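Local coordinates for adhesin (Streptococcus sanguinis SK1 = NCTC 7863, PDB 6VT2), which binds sialylated glycans through tandem Siglec-like modules, probably attaching the streptococcus to sialoglycan-bearing host surfaces, at residues A[1-13]-A[24-36]. Sequence-based numbering, arbitrary orientation. Where two conformers were deposited one is given.
With CA (calcium ion), chain H.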
ATOM      1  N   THR A   1      48.649 -22.296 -48.639  1.00 44.73           N
ATOM      2  CA  THR A   1      47.327 -21.635 -48.720  1.00 31.13           C
ATOM      3  C   THR A   1      46.457 -22.087 -47.552  1.00 27.40           C
ATOM      4  O   THR A   1      46.863 -22.955 -46.801  1.00 23.39           O
ATOM      5  CB  THR A   1      46.641 -21.859 -50.079  1.00 37.87           C
ATOM      6  OG1 THR A   1      46.041 -23.152 -50.138  1.00 41.92           O
ATOM      7  CG2 THR A   1      47.595 -21.697 -51.242  1.00 54.60           C
ATOM      8  N   ASP A   2      45.319 -21.444 -47.408  1.00 18.35           N
ATOM      9  CA  ASP A   2      44.355 -21.761 -46.350  1.00 16.22           C
ATOM     10  C   ASP A   2      43.729 -23.128 -46.602  1.00 14.65           C
ATOM     11  O   ASP A   2      43.107 -23.261 -47.606  1.00 14.27           O
ATOM     12  CB  ASP A   2      43.360 -20.626 -46.389  1.00 14.94           C
ATOM     13  CG  ASP A   2      42.502 -20.674 -45.211  1.00 24.44           C
ATOM     14  OD1 ASP A   2      42.556 -21.708 -44.530  1.00 17.18           O
ATOM     15  OD2 ASP A   2      41.871 -19.669 -45.006  1.00 20.35           O
ATOM     16  N   THR A   3      43.936 -24.089 -45.695  1.00 14.02           N
ATOM     17  CA  THR A   3      43.362 -25.446 -45.799  1.00 13.97           C
ATOM     18  C   THR A   3      42.583 -25.752 -44.527  1.00 14.45           C
ATOM     19  O   THR A   3      42.306 -26.910 -44.276  1.00 16.83           O
ATOM     20  CB  THR A   3      44.488 -26.442 -46.068  1.00 16.80           C
ATOM     21  OG1 THR A   3      45.481 -26.326 -45.053  1.00 19.63           O
ATOM     22  CG2 THR A   3      45.145 -26.203 -47.411  1.00 22.56           C
ATOM     23  N   THR A   4      42.237 -24.716 -43.787  1.00 13.58           N
ATOM     24  CA  THR A   4      41.616 -24.964 -42.472  1.00 14.58           C
ATOM     25  C   THR A   4      40.188 -24.470 -42.481  1.00 14.59           C
ATOM     26  O   THR A   4      40.019 -23.488 -42.711  1.00 12.86           O
ATOM     27  CB  THR A   4      42.387 -24.189 -41.405  1.00 12.54           C
ATOM     28  OG1 THR A   4      43.715 -24.705 -41.449  1.00 16.38           O
ATOM     29  CG2 THR A   4      41.833 -24.423 -40.017  1.00 12.81           C
ATOM     30  N   PRO A   5      39.167 -25.243 -42.169  1.00 11.57           N
ATOM     31  CA  PRO A   5      37.838 -24.674 -42.155  1.00 12.60           C
ATOM     32  C   PRO A   5      37.609 -23.728 -40.975  1.00 12.13           C
ATOM     33  O   PRO A   5      38.380 -23.709 -40.110  1.00 12.95           O
ATOM     34  CB  PRO A   5      36.984 -25.938 -42.090  1.00 13.97           C
ATOM     35  CG  PRO A   5      37.825 -26.979 -41.426  1.00 19.48           C
ATOM     36  CD  PRO A   5      39.241 -26.654 -41.833  1.00 14.26           C
ATOM     37  N   PRO A   6      36.529 -22.926 -41.004  1.00 11.03           N
ATOM     38  CA  PRO A   6      36.237 -22.031 -39.929  1.00  9.29           C
ATOM     39  C   PRO A   6      35.943 -22.719 -38.595  1.00 10.61           C
ATOM     40  O   PRO A   6      35.659 -23.856 -38.605  1.00 13.58           O
ATOM     41  CB  PRO A   6      34.964 -21.284 -40.346  1.00  9.14           C
ATOM     42  CG  PRO A   6      34.925 -21.429 -41.832  1.00 12.39           C
ATOM     43  CD  PRO A   6      35.563 -22.768 -42.101  1.00 11.94           C
ATOM     44  N   THR A   7      36.093 -21.962 -37.526  1.00 10.03           N
ATOM     45  CA  THR A   7      35.842 -22.404 -36.154  1.00  9.55           C
ATOM     46  C   THR A   7      34.455 -21.911 -35.762  1.00 11.85           C
ATOM     47  O   THR A   7      34.253 -20.731 -35.810  1.00 13.80           O
ATOM     48  CB  THR A   7      36.920 -21.874 -35.211  1.00 15.08           C
ATOM     49  OG1 THR A   7      38.170 -22.387 -35.649  1.00 17.83           O
ATOM     50  CG2 THR A   7      36.684 -22.269 -33.771  1.00 17.48           C
ATOM     51  N   ILE A   8      33.602 -22.827 -35.325  1.00 10.28           N
ATOM     52  CA  ILE A   8      32.216 -22.522 -34.993  1.00  9.74           C
ATOM     53  C   ILE A   8      32.014 -22.764 -33.506  1.00 12.80           C
ATOM     54  O   ILE A   8      32.382 -23.826 -32.994  1.00 13.95           O
ATOM     55  CB  ILE A   8      31.238 -23.406 -35.790  1.00 11.20           C
ATOM     56  CG1 ILE A   8      31.456 -23.308 -37.282  1.00 10.72           C
ATOM     57  CG2 ILE A   8      29.782 -23.038 -35.464  1.00 12.55           C
ATOM     58  CD1 ILE A   8      30.737 -24.321 -38.043  1.00 12.81           C
ATOM     59  N   THR A   9      31.419 -21.742 -32.877  0.72 10.81           N
ATOM     60  CA  THR A   9      31.134 -21.754 -31.446  0.72 11.32           C
ATOM     61  C   THR A   9      29.600 -21.587 -31.247  0.72 12.43           C
ATOM     62  O   THR A   9      29.056 -20.747 -31.898  0.72 11.53           O
ATOM     63  CB  THR A   9      31.888 -20.702 -30.637  0.72 13.26           C
ATOM     64  OG1 THR A   9      33.263 -21.036 -30.796  0.72 19.53           O
ATOM     65  CG2 THR A   9      31.534 -20.752 -29.179  0.72 21.70           C
ATOM     66  N   LEU A  10      28.966 -22.542 -30.573  1.00 11.49           N
ATOM     67  CA  LEU A  10      27.486 -22.441 -30.447  1.00 11.73           C
ATOM     68  C   LEU A  10      27.035 -23.231 -29.223  1.00 10.85           C
ATOM     69  O   LEU A  10      27.782 -24.053 -28.789  1.00 12.42           O
ATOM     70  CB  LEU A  10      26.828 -22.945 -31.728  1.00 12.31           C
ATOM     71  CG  LEU A  10      26.713 -24.455 -31.873  1.00 11.14           C
ATOM     72  CD1 LEU A  10      25.796 -24.771 -33.039  1.00 20.24           C
ATOM     73  CD2 LEU A  10      28.069 -25.088 -32.066  1.00 14.89           C
ATOM     74  N   PRO A  11      25.852 -22.932 -28.661  1.00 10.71           N
ATOM     75  CA  PRO A  11      25.400 -23.650 -27.493  1.00 11.38           C
ATOM     76  C   PRO A  11      25.061 -25.092 -27.861  1.00 11.19           C
ATOM     77  O   PRO A  11      24.579 -25.282 -28.877  1.00 11.68           O
ATOM     78  CB  PRO A  11      24.106 -22.977 -27.052  1.00 11.28           C
ATOM     79  CG  PRO A  11      23.724 -22.096 -28.188  1.00 15.14           C
ATOM     80  CD  PRO A  11      24.989 -21.799 -28.962  1.00 12.55           C
ATOM     81  N   GLN A  12      25.307 -26.021 -26.945  1.00 10.35           N
ATOM     82  CA  GLN A  12      25.029 -27.438 -27.263  1.00  9.63           C
ATOM     83  C   GLN A  12      23.539 -27.693 -27.050  1.00  9.89           C
ATOM     84  O   GLN A  12      23.020 -28.603 -27.621  1.00 10.36           O
ATOM     85  CB  GLN A  12      25.739 -28.511 -26.428  1.00 18.48           C
ATOM     86  CG  GLN A  12      26.953 -28.190 -25.608  1.00 37.46           C
ATOM     87  CD  GLN A  12      27.146 -29.276 -24.558  1.00 39.92           C
ATOM     88  OE1 GLN A  12      27.523 -30.375 -24.903  1.00 37.25           O
ATOM     89  NE2 GLN A  12      26.809 -29.020 -23.293  1.00 33.06           N
ATOM     90  N   GLU A  13      22.946 -26.951 -26.144  1.00  8.38           N
ATOM     91  CA  GLU A  13      21.522 -27.166 -25.889  1.00  9.73           C
ATOM     92  C   GLU A  13      20.840 -25.809 -25.795  1.00  9.68           C
ATOM     93  O   GLU A  13      21.354 -24.958 -25.162  1.00 11.26           O
ATOM     94  CB  GLU A  13      21.308 -27.918 -24.581  1.00 11.26           C
ATOM     95  CG  GLU A  13      19.872 -28.154 -24.264  1.00 12.07           C
ATOM     96  CD  GLU A  13      19.755 -28.740 -22.903  1.00 16.13           C
ATOM     97  OE1 GLU A  13      19.984 -28.011 -21.963  1.00 17.86           O
ATOM     98  OE2 GLU A  13      19.450 -29.921 -22.789  1.00 15.67           O
ATOM     99  N   PHE A  24      19.231 -17.691 -30.444  1.00 10.38           N
ATOM    100  CA  PHE A  24      20.582 -17.912 -29.910  1.00 11.11           C
ATOM    101  C   PHE A  24      21.543 -17.558 -31.024  1.00 12.30           C
ATOM    102  O   PHE A  24      21.111 -17.370 -32.041  1.00 11.28           O
ATOM    103  CB  PHE A  24      20.781 -19.328 -29.371  1.00 12.81           C
ATOM    104  CG  PHE A  24      20.708 -20.438 -30.377  1.00  9.31           C
ATOM    105  CD1 PHE A  24      19.489 -20.988 -30.726  1.00 14.38           C
ATOM    106  CD2 PHE A  24      21.863 -20.965 -30.924  1.00 11.74           C
ATOM    107  CE1 PHE A  24      19.433 -22.058 -31.596  1.00 12.79           C
ATOM    108  CE2 PHE A  24      21.799 -22.022 -31.810  1.00 13.98           C
ATOM    109  CZ  PHE A  24      20.586 -22.562 -32.137  1.00 11.38           C
ATOM    110  N   PHE A  25      22.821 -17.415 -30.722  1.00 10.79           N
ATOM    111  CA  PHE A  25      23.795 -16.974 -31.724  1.00 11.25           C
ATOM    112  C   PHE A  25      24.866 -18.029 -31.902  1.00 12.10           C
ATOM    113  O   PHE A  25      25.203 -18.691 -30.956  1.00 14.26           O
ATOM    114  CB  PHE A  25      24.334 -15.605 -31.323  1.00 14.07           C
ATOM    115  CG  PHE A  25      23.310 -14.528 -31.527  1.00 15.39           C
ATOM    116  CD1 PHE A  25      23.146 -13.941 -32.766  1.00 18.51           C
ATOM    117  CD2 PHE A  25      22.460 -14.164 -30.500  1.00 20.46           C
ATOM    118  CE1 PHE A  25      22.180 -12.973 -32.961  1.00 19.42           C
ATOM    119  CE2 PHE A  25      21.491 -13.199 -30.702  1.00 21.64           C
ATOM    120  CZ  PHE A  25      21.360 -12.605 -31.930  1.00 19.86           C
ATOM    121  N   VAL A  26      25.319 -18.142 -33.125  1.00 12.56           N
ATOM    122  CA  VAL A  26      26.432 -19.044 -33.463  1.00 11.21           C
ATOM    123  C   VAL A  26      27.553 -18.077 -33.837  1.00 15.23           C
ATOM    124  O   VAL A  26      27.276 -17.123 -34.363  1.00 14.69           O
ATOM    125  CB  VAL A  26      26.056 -19.971 -34.623  1.00 11.07           C
ATOM    126  CG1 VAL A  26      27.292 -20.687 -35.141  1.00 11.80           C
ATOM    127  CG2 VAL A  26      24.932 -20.939 -34.261  1.00 15.22           C
ATOM    128  N   GLU A  27      28.763 -18.309 -33.403  1.00 11.61           N
ATOM    129  CA  GLU A  27      29.901 -17.413 -33.713  1.00 10.13           C
ATOM    130  C   GLU A  27      30.893 -18.212 -34.537  1.00 12.34           C
ATOM    131  O   GLU A  27      31.124 -19.324 -34.183  1.00 13.54           O
ATOM    132  CB  GLU A  27      30.520 -16.843 -32.449  1.00 13.60           C
ATOM    133  CG  GLU A  27      29.698 -15.728 -31.827  1.00 17.32           C
ATOM    134  CD  GLU A  27      30.499 -14.868 -30.867  1.00 25.58           C
ATOM    135  OE1 GLU A  27      31.480 -15.360 -30.326  1.00 36.25           O
ATOM    136  OE2 GLU A  27      30.157 -13.707 -30.690  1.00 45.30           O
ATOM    137  N   THR A  28      31.377 -17.615 -35.629  1.00 11.10           N
ATOM    138  CA  THR A  28      32.272 -18.325 -36.550  1.00  9.29           C
ATOM    139  C   THR A  28      33.520 -17.482 -36.785  1.00 13.48           C
ATOM    140  O   THR A  28      33.365 -16.392 -36.974  1.00 11.31           O
ATOM    141  CB  THR A  28      31.581 -18.714 -37.860  1.00 10.96           C
ATOM    142  OG1 THR A  28      30.443 -19.506 -37.533  1.00 15.01           O
ATOM    143  CG2 THR A  28      32.462 -19.517 -38.789  1.00 14.05           C
ATOM    144  N   THR A  29      34.685 -18.077 -36.628  1.00 12.45           N
ATOM    145  CA  THR A  29      35.916 -17.249 -37.063  1.00 11.43           C
ATOM    146  C   THR A  29      36.738 -18.072 -38.044  1.00 12.12           C
ATOM    147  O   THR A  29      36.562 -19.187 -38.160  1.00 12.31           O
ATOM    148  CB  THR A  29      36.767 -16.938 -35.833  1.00 15.62           C
ATOM    149  OG1 THR A  29      37.163 -18.195 -35.305  1.00 18.38           O
ATOM    150  CG2 THR A  29      36.037 -16.218 -34.730  1.00 13.37           C
ATOM    151  N   ASP A  30      37.675 -17.418 -38.692  1.00 11.41           N
ATOM    152  CA  ASP A  30      38.594 -18.123 -39.597  1.00 11.50           C
ATOM    153  C   ASP A  30      39.857 -17.295 -39.624  1.00 15.05           C
ATOM    154  O   ASP A  30      39.716 -16.139 -39.719  1.00 12.45           O
ATOM    155  CB  ASP A  30      37.991 -18.320 -40.980  1.00 10.88           C
ATOM    156  CG  ASP A  30      38.815 -19.241 -41.853  1.00 14.90           C
ATOM    157  OD1 ASP A  30      38.680 -20.383 -41.702  1.00 15.30           O
ATOM    158  OD2 ASP A  30      39.483 -18.743 -42.719  1.00 14.65           O
ATOM    159  N   ASP A  31      41.014 -17.909 -39.791  1.00 15.74           N
ATOM    160  CA  ASP A  31      42.285 -17.153 -39.851  1.00 14.73           C
ATOM    161  C   ASP A  31      42.377 -16.302 -41.131  1.00 13.33           C
ATOM    162  O   ASP A  31      42.986 -15.320 -41.086  1.00 16.42           O
ATOM    163  CB  ASP A  31      43.493 -18.071 -39.787  1.00 14.30           C
ATOM    164  CG  ASP A  31      44.018 -18.375 -38.390  1.00 33.42           C
ATOM    165  OD1 ASP A  31      43.374 -17.962 -37.421  1.00 33.11           O
ATOM    166  OD2 ASP A  31      45.077 -19.005 -38.312  1.00 28.10           O
ATOM    167  N   SER A  32      41.652 -16.632 -42.187  1.00 13.10           N
ATOM    168  CA  SER A  32      41.554 -15.790 -43.397  1.00 13.55           C
ATOM    169  C   SER A  32      40.786 -14.514 -43.061  1.00 16.41           C
ATOM    170  O   SER A  32      40.863 -13.625 -43.805  1.00 15.95           O
ATOM    171  CB  SER A  32      40.852 -16.479 -44.513  1.00 12.63           C
ATOM    172  OG  SER A  32      39.444 -16.581 -44.263  1.00 14.23           O
ATOM    173  N   GLY A  33      39.908 -14.583 -42.061  1.00 12.44           N
ATOM    174  CA  GLY A  33      39.048 -13.483 -41.720  1.00 13.46           C
ATOM    175  C   GLY A  33      37.756 -13.428 -42.476  1.00 11.96           C
ATOM    176  O   GLY A  33      37.019 -12.473 -42.265  1.00 11.67           O
ATOM    177  N   ARG A  34      37.525 -14.318 -43.427  1.00 10.26           N
ATOM    178  CA  ARG A  34      36.326 -14.290 -44.240  1.00 10.47           C
ATOM    179  C   ARG A  34      35.633 -15.650 -44.261  1.00 11.47           C
ATOM    180  O   ARG A  34      36.205 -16.661 -44.673  1.00 12.42           O
ATOM    181  CB  ARG A  34      36.661 -13.822 -45.660  1.00 13.21           C
ATOM    182  CG  ARG A  34      35.497 -13.781 -46.528  1.00 13.23           C
ATOM    183  CD  ARG A  34      35.831 -13.220 -47.915  1.00 13.22           C
ATOM    184  NE  ARG A  34      34.691 -13.367 -48.778  1.00 13.08           N
ATOM    185  CZ  ARG A  34      34.532 -12.780 -49.963  1.00 15.45           C
ATOM    186  NH1 ARG A  34      35.436 -11.916 -50.375  1.00 16.37           N
ATOM    187  NH2 ARG A  34      33.470 -13.026 -50.687  1.00 18.72           N
ATOM    188  N   VAL A  35      34.356 -15.634 -43.913  1.00  9.85           N
ATOM    189  CA  VAL A  35      33.502 -16.793 -44.008  1.00 11.03           C
ATOM    190  C   VAL A  35      32.381 -16.484 -44.986  1.00  9.75           C
ATOM    191  O   VAL A  35      31.761 -15.404 -44.940  1.00 11.39           O
ATOM    192  CB  VAL A  35      32.969 -17.148 -42.619  1.00 11.20           C
ATOM    193  CG1 VAL A  35      31.818 -18.132 -42.730  1.00 10.78           C
ATOM    194  CG2 VAL A  35      34.083 -17.668 -41.768  1.00 12.64           C
ATOM    195  N   ASN A  36      32.179 -17.395 -45.909  1.00 10.44           N
ATOM    196  CA  ASN A  36      31.286 -17.179 -47.010  1.00 10.73           C
ATOM    197  C   ASN A  36      29.949 -17.865 -46.803  1.00 13.80           C
ATOM    198  O   ASN A  36      28.963 -17.441 -47.382  1.00 15.70           O
ATOM    199  CB  ASN A  36      31.932 -17.649 -48.315  1.00 11.16           C
ATOM    200  CG  ASN A  36      32.851 -16.640 -48.906  1.00 13.22           C
ATOM    201  OD1 ASN A  36      33.241 -15.715 -48.260  1.00 13.38           O
ATOM    202  ND2 ASN A  36      33.303 -16.914 -50.137  1.00 16.35           N
TER
HETATM  203 CA    CA H 702      40.239 -21.035 -43.357  1.00 13.21          CA
HETATM  204  O   HOH W   1      34.024 -19.204 -33.161  1.00 21.08           O
HETATM  205  O   HOH W   2      41.892 -20.633 -41.765  1.00 16.73           O
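Strand 7-9 forms the edge of a four-stranded antiparallel sheet in the first Siglec-like module, paired with strand 24-29, and a calcium site clamps the end where the chain begins. Thr-7 and Thr-29 are one hydrogen-bonded pair, Thr-9 and Glu-27 the other; in the second, Thr-9 N reaches Glu-27 O at 2.8 Å and Glu-27 N returns to Thr-9 O with an N-H...O angle of 173°. On the face that carries Thr-7, Thr-9, Glu-27 and Thr-29, a water donates to Thr-7 O and, weakly, to Glu-27 O, and also bonds Thr-9 OG1, while the Glu-27 carboxylate turns to a salt bridge with Arg-77.

The face carrying Ile-8 and Thr-28, a non-hydrogen-bonded pair, looks into the core, towards Ala-102 of the opposing sheet. Here Ile-8 CG2 presses on Val-26 CG1 at 3.4 Å, a tight fit, and Val-26 turns its other methyl, CG2, to Leu-10 CB. With CG1 of Val-26 swung opposite its own nitrogen (chi1 168°), its two methyls divide between Ile-8, in strand 7-9, and Leu-10, just past the strand's end. Farther along, Pro-11 CG rests obliquely against the Phe-24 ring, 3.5 Å from CD2; towards the metal, Pro-6 CB meets Thr-28 CG2 at a tight 3.4 Å, and Pro-6 CG meets Val-35 CG2.

Both Asp-2 and Asp-30 grip the calcium ion with two carboxylate oxygens, joined by Thr-4 O, a water and Asp-104; the cation thus probably offsets the repulsion between Asp-2 OD2 and Asp-30 OD2. Each aspartate also closes an Asx turn, Asp-2 OD1 accepting from Thr-4 N. Asp-30 begins a type I turn to Gly-33, and its OD2, 2.5 Å from the calcium, takes Ser-32 N from above the carboxylate plane and Ser-32 OG, at 2.7 Å, on its anti side.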